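Local atomic coordinates of extracellular invertase (Aspergillus kawachii, PDB entry 5XH8), a protein that hydrolyses beta-fructofuranosides and, with high transfructosylation activity, probably passes fructosyl units between sugars to build fructooligosaccharides such as 1-kestose. Residues Val9-Leu14 and Ala509-Gly514; Leu110-Tyr115 and Leu138-Asp143; Ser503-Ala508 and Thr563-Trp568. All blocks are in the same frame, centred on the assembly; numbering follows the deposited sequence.

How the contacts relate
Starting at the N terminus, the loop 9-14 comes first, and it has to wait for residues 509-514 in the C-terminal domain; contact 1 thus closes a loop of almost five hundred residues and ties the N-terminal tail to the beta-sandwich. Nested inside that loop, contact 2 pairs neighbouring strands of one propeller blade (110-115 with 138-143). After the remaining blades the chain enters the sandwich, where 503-508 meets 563-568 in contact 3. Because 509-514 falls between those two segments, contacts 1 and 3 cross, and they touch: Val-9 O and Trp-568 NE1 lie 2.9 Å apart, a probable hydrogen bond. Contact 2 sits on the opposite side of the chain's centre from contact 3, about 24 Å away at the nearest atoms.

Contact 1. Residues Val9-Leu14 and Ala509-Gly514; sequences VAPPNL and ARTTDG
Thr-511 meets the N-terminal segment first: its OG1 donates to Pro-12 O over 2.6 Å, coming from above the carbonyl plane by 38°. A chi1 of 66° sets OG1 between the backbone N and the carbonyl carbon, and this leaves CG2 3.8 Å from Pro-11 O. The same residue's own carbonyl is used too, since Asn-13 CA makes a C-H...O contact of 3.4 Å to Thr-511 O. One residue on, Thr-512 OG1 accepts the N-H of Leu-14 at 2.9 Å in an almost straight bond (172° at the hydrogen), and Leu-14 CG lies against that oxygen while the leucine side chain packs on Trp-26, Ala-508 and Trp-568. Ala-508 O is a further hydrogen-bond partner of Thr-511 OG1, and a weak one of Thr-512 OG1. At Asp-513 the link becomes indirect: a water donates to Asn-13 OD1 (2.7 Å) and accepts from Asp-513 N (3.0 Å). Asn-13 OD1 also takes the N-H of Ser-15 in an Asx turn. With Pro-11 and Pro-12 lacking an N-H, the extended tail has few donors to offer; one threonine hydroxyl donates to its Pro-12 O and the next accepts its Leu-14 N-H, tying its backbone to the C-terminal domain.

Contact 2. Residues Leu110-Tyr115 and Leu138-Asp143; sequences LPTLLY and LAVSSD
Leu-113 and Ala-139 form the antiparallel hydrogen-bonded pair at the middle of this contact, bonding both ways through Leu-113 N to Ala-139 O (2.7 Å) and Ala-139 N to Leu-113 O (2.9 Å), with the short strand axes 4.6 Å apart and 154° between their directions. Ser-141 N adds a third bond, to Pro-111 O at 3.1 Å. The side chains of Thr-112, Leu-114, Leu-138 and Val-140 share one face of the sheet. There Leu-138 CD2 crosses obliquely to Leu-114 CD1 at 3.7 Å. These are the two inner strands of a four-stranded antiparallel blade, flanked by 96-103 and 149-150, in the five-bladed beta-propeller of family 32 glycoside hydrolases. Thr-112 OG1 donates back to Leu-110 O from above the carbonyl plane and also pairs with Ile-107 N, while its oxygen borders Val-140 CG2. Leu-110 meets Val-140 at about a right angle, with CD1 only 3.3 Å from Val-140 CG1, closer than normal van der Waals packing and so doubtful in detail. On the reverse face Leu-113 CB packs across the pair on Ala-139 CB at 4.4 Å. Tyr-115 holds CG between its backbone N and carbonyl carbon (chi1 75°), which brings CE1 to 4.3 Å from Ala-139 CB, and its OH is hydrogen-bonded to Asp-93 OD2.

Contact 3. Residues Ser503-Ala508 and Thr563-Trp568; sequences SNTSAA and TWVRSW
Ser-506 reaches across to Arg-566 within the C-terminal beta-sandwich of the enzyme, where the loop between strands 497-501 and 520-523 of one sheet meets the inverse gamma turn that follows strand 559-564 of the other. From the serine's CB outward, CB already lies 3.1 Å from Arg-566 O, and OG, carried anti to the backbone N (chi1 -173°), donates to that same oxygen at 2.7 Å, tilted 30° from the carbonyl plane. OG also takes a weak bond from Ala-509 N. The carbonyl so gripped belongs to the central residue of the gamma turn, whose own Ser-567 N to Val-565 O bond is weak. Next door, Thr-505 sends CG2 alongside the turn, 3.7 Å from Arg-566 N, while its OG1 bonds to Thr-487 OG1; Thr-505 O receives a C-H...O contact from Ser-567 CA. Further along, Glu-485 OE2 accepts from both Ala-507 N and Trp-568 N, so that one carboxylate oxygen links the two backbones. The arginine side chain leads away from the contact and folds back over Trp-564, at the end of the preceding strand, with Arg-566 NH1 3.5 Å above the ring plane of Trp-564, offset toward the rim.

Contact 1. Residues Val9-Leu14 and Ala509-Gly514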
loop_
_atom_site.group_PDB
_atom_site.type_symbol
_atom_site.label_atom_id
_atom_site.label_comp_id
_atom_site.label_asym_id
_atom_site.label_seq_id
_atom_site.Cartn_x
_atom_site.Cartn_y
_atom_site.Cartn_z
ATOM N N VAL A 9 40.773 -21.107 -34.506
ATOM C CA VAL A 9 41.825 -21.123 -33.507
ATOM C C VAL A 9 41.211 -21.385 -32.142
ATOM O O VAL A 9 40.043 -21.014 -31.871
ATOM C CB VAL A 9 42.602 -19.783 -33.516
ATOM C CG1 VAL A 9 43.641 -19.721 -32.402
ATOM C CG2 VAL A 9 43.296 -19.603 -34.860
ATOM N N ALA A 10 41.983 -22.052 -31.288
ATOM C CA ALA A 10 41.539 -22.419 -29.954
ATOM C C ALA A 10 41.096 -21.183 -29.144
ATOM O O ALA A 10 41.634 -20.075 -29.348
ATOM C CB ALA A 10 42.641 -23.158 -29.216
ATOM N N PRO A 11 40.110 -21.367 -28.236
ATOM C CA PRO A 11 39.639 -20.252 -27.405
ATOM C C PRO A 11 40.583 -19.923 -26.254
ATOM O O PRO A 11 41.221 -20.835 -25.725
ATOM C CB PRO A 11 38.319 -20.783 -26.818
ATOM C CG PRO A 11 38.484 -22.260 -26.799
ATOM C CD PRO A 11 39.339 -22.603 -27.992
ATOM N N PRO A 12 40.624 -18.642 -25.828
ATOM C CA PRO A 12 41.249 -18.311 -24.565
ATOM C C PRO A 12 40.312 -18.630 -23.406
ATOM O O PRO A 12 39.250 -19.268 -23.590
ATOM C CB PRO A 12 41.439 -16.802 -24.662
ATOM C CG PRO A 12 40.232 -16.346 -25.430
ATOM C CD PRO A 12 40.003 -17.448 -26.447
ATOM N N ASN A 13 40.735 -18.232 -22.208
ATOM C CA ASN A 13 39.801 -18.010 -21.111
ATOM C C ASN A 13 38.969 -16.827 -21.590
ATOM O O ASN A 13 39.480 -15.710 -21.701
ATOM C CB ASN A 13 40.527 -17.667 -19.814
ATOM C CG ASN A 13 39.560 -17.396 -18.637
ATOM O OD1 ASN A 13 38.351 -17.162 -18.797
ATOM N ND2 ASN A 13 40.112 -17.419 -17.451
ATOM N N LEU A 14 37.706 -17.087 -21.924
ATOM C CA LEU A 14 36.860 -16.028 -22.528
ATOM C C LEU A 14 36.688 -14.778 -21.661
ATOM O O LEU A 14 36.493 -13.695 -22.188
ATOM C CB LEU A 14 35.498 -16.574 -22.950
ATOM C CG LEU A 14 35.567 -17.729 -23.949
ATOM C CD1 LEU A 14 34.169 -18.249 -24.203
ATOM C CD2 LEU A 14 36.217 -17.281 -25.240
ATOM N N ALA A 509 34.158 -24.346 -22.612
ATOM C CA ALA A 509 33.919 -24.850 -21.239
ATOM C C ALA A 509 35.162 -25.409 -20.546
ATOM O O ALA A 509 35.182 -25.524 -19.321
ATOM C CB ALA A 509 32.823 -25.902 -21.239
ATOM N N ARG A 510 36.182 -25.764 -21.329
ATOM C CA ARG A 510 37.448 -26.285 -20.816
ATOM C C ARG A 510 38.389 -25.165 -20.407
ATOM O O ARG A 510 39.290 -25.399 -19.627
ATOM C CB ARG A 510 38.134 -27.176 -21.890
ATOM C CG ARG A 510 37.276 -28.359 -22.346
ATOM C CD ARG A 510 37.728 -29.034 -23.644
ATOM N NE ARG A 510 36.567 -29.682 -24.264
ATOM C CZ ARG A 510 36.411 -29.974 -25.562
ATOM N NH1 ARG A 510 37.358 -29.717 -26.461
ATOM N NH2 ARG A 510 35.269 -30.518 -25.973
ATOM N N THR A 511 38.209 -23.962 -20.960
ATOM C CA THR A 511 39.073 -22.810 -20.672
ATOM C C THR A 511 38.436 -21.740 -19.800
ATOM O O THR A 511 39.119 -20.855 -19.322
ATOM C CB THR A 511 39.476 -22.109 -21.975
ATOM O OG1 THR A 511 38.320 -21.512 -22.600
ATOM C CG2 THR A 511 40.097 -23.109 -22.933
ATOM N N THR A 512 37.123 -21.815 -19.606
ATOM C CA THR A 512 36.354 -20.715 -19.034
ATOM C C THR A 512 35.344 -21.252 -18.014
ATOM O O THR A 512 34.684 -22.257 -18.270
ATOM C CB THR A 512 35.632 -19.969 -20.176
ATOM O OG1 THR A 512 36.578 -19.629 -21.220
ATOM C CG2 THR A 512 34.945 -18.701 -19.645
ATOM N N ASP A 513 35.218 -20.572 -16.874
ATOM C CA ASP A 513 34.205 -20.909 -15.873
ATOM C C ASP A 513 32.789 -20.507 -16.333
ATOM O O ASP A 513 32.617 -19.619 -17.177
ATOM C CB ASP A 513 34.500 -20.200 -14.542
ATOM C CG ASP A 513 35.825 -20.637 -13.914
ATOM O OD1 ASP A 513 36.162 -21.828 -13.962
ATOM O OD2 ASP A 513 36.529 -19.772 -13.380
ATOM N N GLY A 514 31.800 -21.160 -15.744
ATOM C CA GLY A 514 30.410 -20.764 -15.862
ATOM C C GLY A 514 29.743 -21.180 -17.153
ATOM O O GLY A 514 28.665 -20.678 -17.462
HETATM O O HOH W 1 36.839 -18.075 -16.744
#

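Contact 2. Residues Leu110-Tyr115 and Leu138-Asp143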
loop_
_atom_site.group_PDB
_atom_site.type_symbol
_atom_site.label_atom_id
_atom_site.label_comp_id
_atom_site.label_asym_id
_atom_site.label_seq_id
_atom_site.Cartn_x
_atom_site.Cartn_y
_atom_site.Cartn_z
ATOM N N LEU A 110 -7.755 1.635 -23.771
ATOM C CA LEU A 110 -6.309 1.532 -23.915
ATOM C C LEU A 110 -5.778 0.247 -23.290
ATOM O O LEU A 110 -6.390 -0.284 -22.357
ATOM C CB LEU A 110 -5.638 2.719 -23.248
ATOM C CG LEU A 110 -6.028 4.080 -23.840
ATOM C CD1 LEU A 110 -5.494 5.164 -22.942
ATOM C CD2 LEU A 110 -5.501 4.241 -25.243
ATOM N N PRO A 111 -4.635 -0.264 -23.808
ATOM C CA PRO A 111 -3.983 -1.406 -23.172
ATOM C C PRO A 111 -3.661 -1.041 -21.722
ATOM O O PRO A 111 -3.074 0.031 -21.454
ATOM C CB PRO A 111 -2.704 -1.601 -24.000
ATOM C CG PRO A 111 -2.965 -0.900 -25.306
ATOM C CD PRO A 111 -3.877 0.232 -24.975
ATOM N N THR A 112 -4.125 -1.870 -20.806
ATOM C CA THR A 112 -4.081 -1.559 -19.386
ATOM C C THR A 112 -3.256 -2.651 -18.706
ATOM O O THR A 112 -3.636 -3.803 -18.692
ATOM C CB THR A 112 -5.506 -1.437 -18.813
ATOM O OG1 THR A 112 -6.170 -0.312 -19.428
ATOM C CG2 THR A 112 -5.461 -1.224 -17.309
ATOM N N LEU A 113 -2.101 -2.265 -18.178
ATOM C CA LEU A 113 -1.167 -3.194 -17.519
ATOM C C LEU A 113 -1.469 -3.278 -16.033
ATOM O O LEU A 113 -1.477 -2.250 -15.341
ATOM C CB LEU A 113 0.271 -2.698 -17.701
ATOM C CG LEU A 113 1.375 -3.441 -16.945
ATOM C CD1 LEU A 113 1.550 -4.836 -17.476
ATOM C CD2 LEU A 113 2.679 -2.658 -17.046
ATOM N N LEU A 114 -1.699 -4.498 -15.548
ATOM C CA LEU A 114 -1.708 -4.792 -14.127
ATOM C C LEU A 114 -0.405 -5.541 -13.816
ATOM O O LEU A 114 -0.162 -6.610 -14.370
ATOM C CB LEU A 114 -2.925 -5.650 -13.755
ATOM C CG LEU A 114 -3.099 -6.021 -12.281
ATOM C CD1 LEU A 114 -3.294 -4.803 -11.401
ATOM C CD2 LEU A 114 -4.267 -6.979 -12.110
ATOM N N TYR A 115 0.407 -5.002 -12.910
ATOM C CA TYR A 115 1.750 -5.531 -12.672
ATOM C C TYR A 115 2.152 -5.463 -11.217
ATOM O O TYR A 115 1.564 -4.696 -10.414
ATOM C CB TYR A 115 2.772 -4.768 -13.524
ATOM C CG TYR A 115 3.118 -3.360 -13.036
ATOM C CD1 TYR A 115 2.289 -2.277 -13.324
ATOM C CD2 TYR A 115 4.268 -3.120 -12.298
ATOM C CE1 TYR A 115 2.599 -1.001 -12.879
ATOM C CE2 TYR A 115 4.574 -1.847 -11.834
ATOM C CZ TYR A 115 3.739 -0.787 -12.130
ATOM O OH TYR A 115 4.061 0.475 -11.703
ATOM N N LEU A 138 -1.604 -0.361 -11.578
ATOM C CA LEU A 138 -2.059 -0.161 -12.960
ATOM C C LEU A 138 -1.245 0.878 -13.708
ATOM O O LEU A 138 -0.814 1.890 -13.138
ATOM C CB LEU A 138 -3.523 0.303 -13.003
ATOM C CG LEU A 138 -4.593 -0.691 -12.531
ATOM C CD1 LEU A 138 -5.952 0.010 -12.600
ATOM C CD2 LEU A 138 -4.612 -1.962 -13.356
ATOM N N ALA A 139 -1.042 0.591 -14.994
ATOM C CA ALA A 139 -0.519 1.531 -15.948
ATOM C C ALA A 139 -1.285 1.364 -17.265
ATOM O O ALA A 139 -1.867 0.311 -17.552
ATOM C CB ALA A 139 0.969 1.327 -16.171
ATOM N N VAL A 140 -1.278 2.428 -18.044
ATOM C CA VAL A 140 -1.986 2.477 -19.316
ATOM C C VAL A 140 -1.078 3.027 -20.402
ATOM O O VAL A 140 -0.355 3.979 -20.164
ATOM C CB VAL A 140 -3.214 3.407 -19.191
ATOM C CG1 VAL A 140 -3.844 3.611 -20.543
ATOM C CG2 VAL A 140 -4.219 2.778 -18.241
ATOM N N SER A 141 -1.120 2.443 -21.588
ATOM C CA SER A 141 -0.402 3.010 -22.734
ATOM C C SER A 141 -1.349 3.741 -23.670
ATOM O O SER A 141 -2.220 3.118 -24.269
ATOM C CB SER A 141 0.356 1.980 -23.543
ATOM O OG SER A 141 1.008 2.663 -24.630
ATOM N N SER A 142 -1.146 5.051 -23.772
ATOM C CA SER A 142 -1.835 5.893 -24.731
ATOM C C SER A 142 -1.028 6.174 -26.011
ATOM O O SER A 142 -1.463 6.984 -26.831
ATOM C CB SER A 142 -2.199 7.217 -24.064
ATOM O OG SER A 142 -1.066 7.882 -23.549
ATOM N N ASP A 143 0.114 5.503 -26.221
ATOM C CA ASP A 143 0.947 5.812 -27.354
ATOM C C ASP A 143 1.263 4.625 -28.255
ATOM O O ASP A 143 2.278 4.656 -28.948
ATOM C CB ASP A 143 2.229 6.499 -26.885
ATOM C CG ASP A 143 3.190 5.549 -26.140
ATOM O OD1 ASP A 143 2.846 4.373 -25.808
ATOM O OD2 ASP A 143 4.313 6.008 -25.885
#

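Contact 3. Residues Ser503-Ala508 and Thr563-Trp568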
loop_
_atom_site.group_PDB
_atom_site.type_symbol
_atom_site.label_atom_id
_atom_site.label_comp_id
_atom_site.label_asym_id
_atom_site.label_seq_id
_atom_site.Cartn_x
_atom_site.Cartn_y
_atom_site.Cartn_z
ATOM N N SER A 503 28.577 -32.985 -22.453
ATOM C CA SER A 503 29.936 -33.146 -21.934
ATOM C C SER A 503 31.029 -32.709 -22.926
ATOM O O SER A 503 32.038 -32.194 -22.501
ATOM C CB SER A 503 30.182 -34.590 -21.482
ATOM O OG SER A 503 29.998 -35.486 -22.562
ATOM N N ASN A 504 30.805 -32.854 -24.230
ATOM C CA ASN A 504 31.792 -32.478 -25.258
ATOM C C ASN A 504 31.385 -31.285 -26.135
ATOM O O ASN A 504 32.084 -30.984 -27.114
ATOM C CB ASN A 504 32.051 -33.718 -26.150
ATOM C CG ASN A 504 33.337 -33.620 -26.976
ATOM O OD1 ASN A 504 33.339 -33.888 -28.190
ATOM N ND2 ASN A 504 34.427 -33.259 -26.328
ATOM N N THR A 505 30.280 -30.593 -25.785
ATOM C CA THR A 505 29.654 -29.573 -26.650
ATOM C C THR A 505 30.574 -28.390 -26.901
ATOM O O THR A 505 30.676 -27.923 -28.036
ATOM C CB THR A 505 28.315 -29.050 -26.043
ATOM O OG1 THR A 505 27.330 -30.081 -26.076
ATOM C CG2 THR A 505 27.775 -27.833 -26.788
ATOM N N SER A 506 31.230 -27.915 -25.841
ATOM C CA SER A 506 31.951 -26.643 -25.858
ATOM C C SER A 506 33.419 -26.733 -25.450
ATOM O O SER A 506 33.720 -26.960 -24.285
ATOM C CB SER A 506 31.278 -25.641 -24.928
ATOM O OG SER A 506 31.895 -24.378 -25.076
ATOM N N ALA A 507 34.317 -26.479 -26.402
ATOM C CA ALA A 507 35.754 -26.332 -26.107
ATOM C C ALA A 507 36.036 -25.121 -25.209
ATOM O O ALA A 507 37.037 -25.104 -24.496
ATOM C CB ALA A 507 36.556 -26.231 -27.393
ATOM N N ALA A 508 35.154 -24.116 -25.236
ATOM C CA ALA A 508 35.257 -22.975 -24.308
ATOM C C ALA A 508 34.995 -23.340 -22.854
ATOM O O ALA A 508 35.581 -22.738 -21.949
ATOM C CB ALA A 508 34.338 -21.848 -24.746
ATOM N N THR A 563 17.869 -25.919 -24.373
ATOM C CA THR A 563 19.107 -25.718 -23.642
ATOM C C THR A 563 20.090 -24.886 -24.442
ATOM O O THR A 563 19.786 -24.477 -25.571
ATOM C CB THR A 563 19.731 -27.074 -23.233
ATOM O OG1 THR A 563 20.858 -26.856 -22.371
ATOM C CG2 THR A 563 20.172 -27.872 -24.488
ATOM N N TRP A 564 21.253 -24.621 -23.835
ATOM C CA TRP A 564 22.354 -23.888 -24.457
ATOM C C TRP A 564 23.405 -24.861 -25.013
ATOM O O TRP A 564 23.878 -25.746 -24.288
ATOM C CB TRP A 564 23.017 -22.949 -23.441
ATOM C CG TRP A 564 22.107 -21.871 -22.960
ATOM C CD1 TRP A 564 21.483 -21.810 -21.759
ATOM C CD2 TRP A 564 21.703 -20.708 -23.691
ATOM N NE1 TRP A 564 20.694 -20.676 -21.693
ATOM C CE2 TRP A 564 20.825 -19.977 -22.863
ATOM C CE3 TRP A 564 22.027 -20.195 -24.950
ATOM C CZ2 TRP A 564 20.230 -18.772 -23.270
ATOM C CZ3 TRP A 564 21.424 -18.988 -25.367
ATOM C CH2 TRP A 564 20.535 -18.293 -24.515
ATOM N N VAL A 565 23.748 -24.694 -26.289
ATOM C CA VAL A 565 24.794 -25.494 -26.928
ATOM C C VAL A 565 25.889 -24.566 -27.448
ATOM O O VAL A 565 25.881 -24.144 -28.588
ATOM C CB VAL A 565 24.241 -26.466 -27.999
ATOM C CG1 VAL A 565 23.553 -27.627 -27.313
ATOM C CG2 VAL A 565 23.294 -25.796 -28.986
ATOM N N ARG A 566 26.825 -24.236 -26.564
ATOM C CA ARG A 566 27.745 -23.156 -26.830
ATOM C C ARG A 566 29.062 -23.676 -27.468
ATOM O O ARG A 566 30.140 -23.548 -26.894
ATOM C CB ARG A 566 27.938 -22.332 -25.545
ATOM C CG ARG A 566 26.682 -21.498 -25.228
ATOM C CD ARG A 566 26.828 -20.341 -24.218
ATOM N NE ARG A 566 26.425 -20.814 -22.942
ATOM C CZ ARG A 566 25.436 -20.407 -22.145
ATOM N NH1 ARG A 566 24.675 -19.318 -22.323
ATOM N NH2 ARG A 566 25.293 -21.127 -21.053
ATOM N N SER A 567 28.947 -24.230 -28.679
ATOM C CA SER A 567 30.123 -24.702 -29.424
ATOM C C SER A 567 30.947 -23.501 -29.894
ATOM O O SER A 567 30.399 -22.444 -30.262
ATOM C CB SER A 567 29.722 -25.614 -30.599
ATOM O OG SER A 567 29.207 -24.873 -31.689
ATOM N N TRP A 568 32.268 -23.675 -29.863
ATOM C CA TRP A 568 33.230 -22.647 -30.249
ATOM C C TRP A 568 33.659 -22.666 -31.728
ATOM O O TRP A 568 33.639 -21.619 -32.376
ATOM C CB TRP A 568 34.483 -22.769 -29.365
ATOM C CG TRP A 568 35.532 -21.789 -29.751
ATOM C CD1 TRP A 568 36.635 -22.029 -30.524
ATOM C CD2 TRP A 568 35.573 -20.398 -29.414
ATOM N NE1 TRP A 568 37.351 -20.872 -30.685
ATOM C CE2 TRP A 568 36.724 -19.854 -30.026
ATOM C CE3 TRP A 568 34.743 -19.554 -28.663
ATOM C CZ2 TRP A 568 37.080 -18.514 -29.890
ATOM C CZ3 TRP A 568 35.091 -18.212 -28.538
ATOM C CH2 TRP A 568 36.248 -17.708 -29.143
#